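Local coordinates for putative CRISPR-associated endoribonuclease-like protein Cas6 (Pyrococcus furiosus, PDB 3UFC) that probably binds CRISPR RNA as a Cas6-family protein of the CRISPR system that defends against viruses and other mobile elements, at residues Arg184-Lys189 with Val208-Gly213; Ile127-Ser132 with Met236-Glu241. All coordinates share one frame; numbering follows the deposited sequence.

Contact 1: residues Arg184-Lys189 with Val208-Gly213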
loop_
_atom_site.group_PDB
_atom_site.type_symbol
_atom_site.label_atom_id
_atom_site.label_comp_id
_atom_site.label_asym_id
_atom_site.label_seq_id
_atom_site.Cartn_x
_atom_site.Cartn_y
_atom_site.Cartn_z
ATOM N N ARG A 184 -4.124 -14.196 -14.113
ATOM C CA ARG A 184 -4.151 -15.237 -13.098
ATOM C C ARG A 184 -2.887 -15.071 -12.266
ATOM O O ARG A 184 -1.976 -14.334 -12.648
ATOM C CB ARG A 184 -4.179 -16.632 -13.740
ATOM C CG ARG A 184 -2.970 -16.960 -14.608
ATOM C CD ARG A 184 -2.951 -18.438 -15.017
ATOM N NE ARG A 184 -1.871 -18.741 -15.958
ATOM C CZ ARG A 184 -1.826 -18.300 -17.213
ATOM N NH1 ARG A 184 -2.800 -17.535 -17.689
ATOM N NH2 ARG A 184 -0.803 -18.619 -17.997
ATOM N N ILE A 185 -2.832 -15.738 -11.123
ATOM C CA ILE A 185 -1.660 -15.644 -10.265
ATOM C C ILE A 185 -1.335 -16.999 -9.677
ATOM O O ILE A 185 -2.209 -17.857 -9.552
ATOM C CB ILE A 185 -1.882 -14.674 -9.075
ATOM C CG1 ILE A 185 -2.891 -15.278 -8.092
ATOM C CG2 ILE A 185 -2.371 -13.318 -9.578
ATOM C CD1 ILE A 185 -2.892 -14.606 -6.736
ATOM N N GLU A 186 -0.073 -17.197 -9.325
ATOM C CA GLU A 186 0.321 -18.439 -8.691
ATOM C C GLU A 186 1.113 -18.055 -7.451
ATOM O O GLU A 186 2.118 -17.347 -7.528
ATOM C CB GLU A 186 1.138 -19.328 -9.638
ATOM C CG GLU A 186 2.518 -18.845 -10.009
ATOM C CD GLU A 186 3.247 -19.851 -10.891
ATOM O OE1 GLU A 186 3.402 -21.015 -10.466
ATOM O OE2 GLU A 186 3.663 -19.482 -12.008
ATOM N N LEU A 187 0.620 -18.501 -6.302
ATOM C CA LEU A 187 1.243 -18.207 -5.020
ATOM C C LEU A 187 2.611 -18.850 -4.871
ATOM O O LEU A 187 2.782 -20.033 -5.154
ATOM C CB LEU A 187 0.354 -18.698 -3.881
ATOM C CG LEU A 187 -0.205 -17.692 -2.879
ATOM C CD1 LEU A 187 -0.647 -18.468 -1.651
ATOM C CD2 LEU A 187 0.837 -16.651 -2.495
ATOM N N ILE A 188 3.581 -18.067 -4.417
ATOM C CA ILE A 188 4.927 -18.572 -4.196
ATOM C C ILE A 188 5.201 -18.601 -2.692
ATOM O O ILE A 188 5.686 -19.600 -2.167
ATOM C CB ILE A 188 5.974 -17.695 -4.904
ATOM C CG1 ILE A 188 5.761 -17.765 -6.421
ATOM C CG2 ILE A 188 7.377 -18.158 -4.538
ATOM C CD1 ILE A 188 6.701 -16.886 -7.215
ATOM N N LYS A 189 4.879 -17.506 -2.007
ATOM C CA LYS A 189 5.066 -17.403 -0.558
ATOM C C LYS A 189 3.836 -16.713 0.028
ATOM O O LYS A 189 3.227 -15.870 -0.627
ATOM C CB LYS A 189 6.315 -16.582 -0.223
ATOM C CG LYS A 189 7.623 -17.145 -0.766
ATOM C CD LYS A 189 8.791 -16.232 -0.407
ATOM C CE LYS A 189 10.096 -16.705 -1.032
ATOM N NZ LYS A 189 10.484 -18.068 -0.568
ATOM N N VAL A 208 4.282 -13.348 -2.114
ATOM C CA VAL A 208 5.118 -13.301 -3.299
ATOM C C VAL A 208 4.300 -14.148 -4.263
ATOM O O VAL A 208 3.892 -15.262 -3.923
ATOM C CB VAL A 208 6.502 -13.953 -3.070
ATOM C CG1 VAL A 208 7.262 -14.025 -4.390
ATOM C CG2 VAL A 208 7.293 -13.145 -2.051
ATOM N N PHE A 209 4.020 -13.614 -5.442
ATOM C CA PHE A 209 3.229 -14.355 -6.408
ATOM C C PHE A 209 3.643 -14.036 -7.822
ATOM O O PHE A 209 4.131 -12.944 -8.106
ATOM C CB PHE A 209 1.733 -14.046 -6.249
ATOM C CG PHE A 209 1.372 -12.595 -6.472
ATOM C CD1 PHE A 209 1.625 -11.636 -5.491
ATOM C CD2 PHE A 209 0.760 -12.191 -7.656
ATOM C CE1 PHE A 209 1.270 -10.297 -5.688
ATOM C CE2 PHE A 209 0.402 -10.858 -7.860
ATOM C CZ PHE A 209 0.660 -9.910 -6.867
ATOM N N ARG A 210 3.453 -15.003 -8.710
ATOM C CA ARG A 210 3.775 -14.798 -10.112
ATOM C C ARG A 210 2.458 -14.410 -10.778
ATOM O O ARG A 210 1.445 -15.089 -10.612
ATOM C CB ARG A 210 4.348 -16.081 -10.734
ATOM C CG ARG A 210 4.773 -15.910 -12.188
ATOM C CD ARG A 210 5.458 -17.151 -12.769
ATOM N NE ARG A 210 6.805 -17.364 -12.245
ATOM C CZ ARG A 210 7.107 -18.212 -11.268
ATOM N NH1 ARG A 210 6.156 -18.937 -10.696
ATOM N NH2 ARG A 210 8.363 -18.337 -10.865
ATOM N N TYR A 211 2.477 -13.300 -11.505
ATOM C CA TYR A 211 1.302 -12.781 -12.203
ATOM C C TYR A 211 1.380 -13.126 -13.691
ATOM O O TYR A 211 2.428 -12.941 -14.309
ATOM C CB TYR A 211 1.258 -11.255 -12.035
ATOM C CG TYR A 211 0.186 -10.529 -12.831
ATOM C CD1 TYR A 211 -0.970 -10.057 -12.211
ATOM C CD2 TYR A 211 0.353 -10.274 -14.191
ATOM C CE1 TYR A 211 -1.934 -9.341 -12.925
ATOM C CE2 TYR A 211 -0.605 -9.561 -14.915
ATOM C CZ TYR A 211 -1.743 -9.097 -14.275
ATOM O OH TYR A 211 -2.673 -8.369 -14.982
ATOM N N TYR A 212 0.275 -13.616 -14.254
ATOM C CA TYR A 212 0.201 -13.959 -15.681
ATOM C C TYR A 212 -0.969 -13.234 -16.332
ATOM O O TYR A 212 -2.104 -13.358 -15.873
ATOM C CB TYR A 212 -0.055 -15.456 -15.905
ATOM C CG TYR A 212 1.042 -16.401 -15.485
ATOM C CD1 TYR A 212 1.171 -16.804 -14.161
ATOM C CD2 TYR A 212 1.935 -16.920 -16.427
ATOM C CE1 TYR A 212 2.157 -17.705 -13.780
ATOM C CE2 TYR A 212 2.927 -17.821 -16.057
ATOM C CZ TYR A 212 3.031 -18.209 -14.732
ATOM O OH TYR A 212 4.010 -19.097 -14.357
ATOM N N GLY A 213 -0.719 -12.494 -17.404
ATOM C CA GLY A 213 -1.839 -11.843 -18.060
ATOM C C GLY A 213 -1.735 -10.397 -18.483
ATOM O O GLY A 213 -0.682 -9.920 -18.899
#
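V208 faces both I188 and K189, the classic beta bulge of a long antiparallel hairpin in the C-terminal half of this Cas6 paralogue. Its carbonyl oxygen takes two amide protons from the same face of its plane, with V208 O 2.9 Å from I188 N and 3.1 Å from K189 N, while CG2 lies along the K189 chain and CG1 meets I188 CB. F209 pairs with L187 without hydrogen bonds, and its ring atom CD2 lies 3.8 Å from I185 CG2. R210 and E186 form a hydrogen-bonded pair whose side chains run alongside each other; R210 bends at chi3 (-72°) to bring NH1 2.9 Å from E186 OE2, a salt bridge in which NH1 approaches OE2 from above the carboxylate plane. I188 CD1 lies over a face of that guanidinium. Y211 points to the other side of the sheet with F209, where its ring meets F183 and its hydroxyl bonds to S214 O. Y212 closes the ladder: its amide and carbonyl both bond to R184, whose guanidinium lies flat on the tyrosine ring, planes only 11° apart, with Y212 CB over the guanidinium centre and R184 NH2 reaching to 3.6 Å from Y212 CD2.

Contact 2: residues Ile127-Ser132 with Met236-Glu241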
loop_
_atom_site.group_PDB
_atom_site.type_symbol
_atom_site.label_atom_id
_atom_site.label_comp_id
_atom_site.label_asym_id
_atom_site.label_seq_id
_atom_site.Cartn_x
_atom_site.Cartn_y
_atom_site.Cartn_z
ATOM N N ILE A 127 6.881 -11.347 -11.277
ATOM C CA ILE A 127 6.897 -11.916 -9.944
ATOM C C ILE A 127 6.804 -10.680 -9.053
ATOM O O ILE A 127 7.656 -9.791 -9.124
ATOM C CB ILE A 127 8.195 -12.667 -9.629
ATOM C CG1 ILE A 127 8.323 -13.902 -10.526
ATOM C CG2 ILE A 127 8.180 -13.119 -8.173
ATOM C CD1 ILE A 127 9.581 -14.695 -10.256
ATOM N N PHE A 128 5.751 -10.614 -8.245
ATOM C CA PHE A 128 5.537 -9.476 -7.353
ATOM C C PHE A 128 5.722 -9.876 -5.893
ATOM O O PHE A 128 5.416 -11.004 -5.501
ATOM C CB PHE A 128 4.115 -8.909 -7.524
ATOM C CG PHE A 128 3.874 -8.210 -8.839
ATOM C CD1 PHE A 128 2.916 -8.694 -9.730
ATOM C CD2 PHE A 128 4.569 -7.045 -9.170
ATOM C CE1 PHE A 128 2.650 -8.029 -10.929
ATOM C CE2 PHE A 128 4.313 -6.368 -10.365
ATOM C CZ PHE A 128 3.350 -6.858 -11.249
ATOM N N SER A 129 6.220 -8.943 -5.090
ATOM C CA SER A 129 6.403 -9.182 -3.667
ATOM C C SER A 129 5.800 -7.982 -2.940
ATOM O O SER A 129 6.076 -6.834 -3.290
ATOM C CB SER A 129 7.889 -9.326 -3.322
ATOM O OG SER A 129 8.040 -9.688 -1.960
ATOM N N THR A 130 4.983 -8.251 -1.925
ATOM C CA THR A 130 4.309 -7.193 -1.183
ATOM C C THR A 130 5.189 -6.329 -0.293
ATOM O O THR A 130 6.085 -6.832 0.387
ATOM C CB THR A 130 3.181 -7.771 -0.288
ATOM O OG1 THR A 130 3.703 -8.830 0.525
ATOM C CG2 THR A 130 2.046 -8.314 -1.140
ATOM N N LEU A 131 4.922 -5.022 -0.318
ATOM C CA LEU A 131 5.606 -4.061 0.540
ATOM C C LEU A 131 4.574 -3.687 1.620
ATOM O O LEU A 131 4.912 -3.152 2.673
ATOM C CB LEU A 131 6.047 -2.829 -0.260
ATOM C CG LEU A 131 7.145 -3.119 -1.294
ATOM C CD1 LEU A 131 7.554 -1.827 -1.985
ATOM C CD2 LEU A 131 8.351 -3.763 -0.604
ATOM N N SER A 132 3.304 -3.955 1.318
ATOM C CA SER A 132 2.186 -3.752 2.248
ATOM C C SER A 132 1.191 -4.863 1.876
ATOM O O SER A 132 1.109 -5.256 0.715
ATOM C CB SER A 132 1.564 -2.346 2.130
ATOM O OG SER A 132 1.185 -1.995 0.813
ATOM N N MET A 236 0.763 -2.582 -1.911
ATOM C CA MET A 236 1.915 -2.131 -2.677
ATOM C C MET A 236 2.859 -3.299 -2.896
ATOM O O MET A 236 3.089 -4.091 -1.988
ATOM C CB MET A 236 2.651 -1.000 -1.957
ATOM C CG MET A 236 3.719 -0.359 -2.841
ATOM S SD MET A 236 4.501 1.087 -2.110
ATOM C CE MET A 236 5.692 1.514 -3.472
ATOM N N VAL A 237 3.395 -3.407 -4.107
ATOM C CA VAL A 237 4.317 -4.486 -4.423
ATOM C C VAL A 237 5.562 -3.974 -5.134
ATOM O O VAL A 237 5.598 -2.849 -5.628
ATOM C CB VAL A 237 3.665 -5.538 -5.356
ATOM C CG1 VAL A 237 2.496 -6.221 -4.665
ATOM C CG2 VAL A 237 3.201 -4.870 -6.634
ATOM N N LYS A 238 6.579 -4.822 -5.176
ATOM C CA LYS A 238 7.820 -4.515 -5.878
ATOM C C LYS A 238 8.039 -5.696 -6.815
ATOM O O LYS A 238 7.445 -6.759 -6.624
ATOM C CB LYS A 238 8.996 -4.426 -4.907
ATOM C CG LYS A 238 9.352 -5.743 -4.244
ATOM C CD LYS A 238 10.572 -5.571 -3.353
ATOM C CE LYS A 238 10.877 -6.836 -2.571
ATOM N NZ LYS A 238 12.043 -6.635 -1.659
ATOM N N ILE A 239 8.878 -5.510 -7.825
ATOM C CA ILE A 239 9.180 -6.582 -8.763
ATOM C C ILE A 239 10.467 -7.282 -8.341
ATOM O O ILE A 239 11.405 -6.637 -7.878
ATOM C CB ILE A 239 9.366 -6.031 -10.195
ATOM C CG1 ILE A 239 8.014 -5.593 -10.757
ATOM C CG2 ILE A 239 10.007 -7.088 -11.097
ATOM C CD1 ILE A 239 8.102 -4.930 -12.103
ATOM N N ILE A 240 10.500 -8.603 -8.470
ATOM C CA ILE A 240 11.700 -9.364 -8.148
ATOM C C ILE A 240 12.039 -10.235 -9.353
ATOM O O ILE A 240 11.152 -10.806 -9.989
ATOM C CB ILE A 240 11.527 -10.246 -6.883
ATOM C CG1 ILE A 240 10.304 -11.137 -7.014
ATOM C CG2 ILE A 240 11.407 -9.368 -5.643
ATOM C CD1 ILE A 240 10.035 -11.969 -5.771
ATOM N N GLU A 241 13.324 -10.313 -9.681
ATOM C CA GLU A 241 13.776 -11.095 -10.825
ATOM C C GLU A 241 13.503 -12.590 -10.663
ATOM O O GLU A 241 13.182 -13.278 -11.636
ATOM C CB GLU A 241 15.267 -10.862 -11.059
ATOM C CG GLU A 241 15.668 -9.393 -11.089
ATOM C CD GLU A 241 14.797 -8.559 -12.013
ATOM O OE1 GLU A 241 14.668 -8.921 -13.202
ATOM O OE2 GLU A 241 14.249 -7.535 -11.551
HETATM O O HOH W 1 9.406 -10.430 -12.499
#
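F128 and V237 meet across two antiparallel strands far apart in sequence, and the phenylalanine side chain reaches V237 first and I239 further out. Its CB lies 4.0 Å from V237 CB. With CG anti to its own carbonyl carbon (chi1 -70°), the ring runs alongside I239: F128 CG is 4.1 Å from V237 CG2, CD2 reaches the same methyl at 3.6 Å, and CE2 meets I239 CG1 at 3.8 Å. K238 O sits at the ring edge, in plane, and also accepts from S129 N; K238 N returns a bond to S129 O. On the other side of the sheet the extended K238 chain passes S129 CB and crosses L131 at about a right angle, K238 CD against L131 CD2. Just before strand 237-239, M236 O takes a nearly straight bond (178°) from L131 N, 2.6 Å away, and S132 OG accepts from M236 N, 2.8 Å away, while also bonding to F54 O. At the far end a water bridges I127 N and I240 O. Strand 125-130 thus lies between strand 200-213 and the short edge strand 237-239, while L131 and M236 reach strands 3-11 and 53-59 of the other sheet.

Both contacts belong to one four-stranded antiparallel sheet and show how chemistry follows place. Each joins an edge strand to an inner one, but the contact centres lie about 18 Å (contact 1) and about 11 Å (contact 2) from the chain centre, and contact 2 is the deeper, with four buried and two exposed residues against three and three. Contact 1 pairs the two successive strands of a hairpin and puts its charged groups and Y212 on one face and I185, L187, F209 and Y211 on the other, whereas contact 2 ties distant parts of the chain mainly through apolar packing and backbone bonds. The inner strands join them: F209 O and F128 N, 2.8 Å apart, are probably hydrogen-bonded.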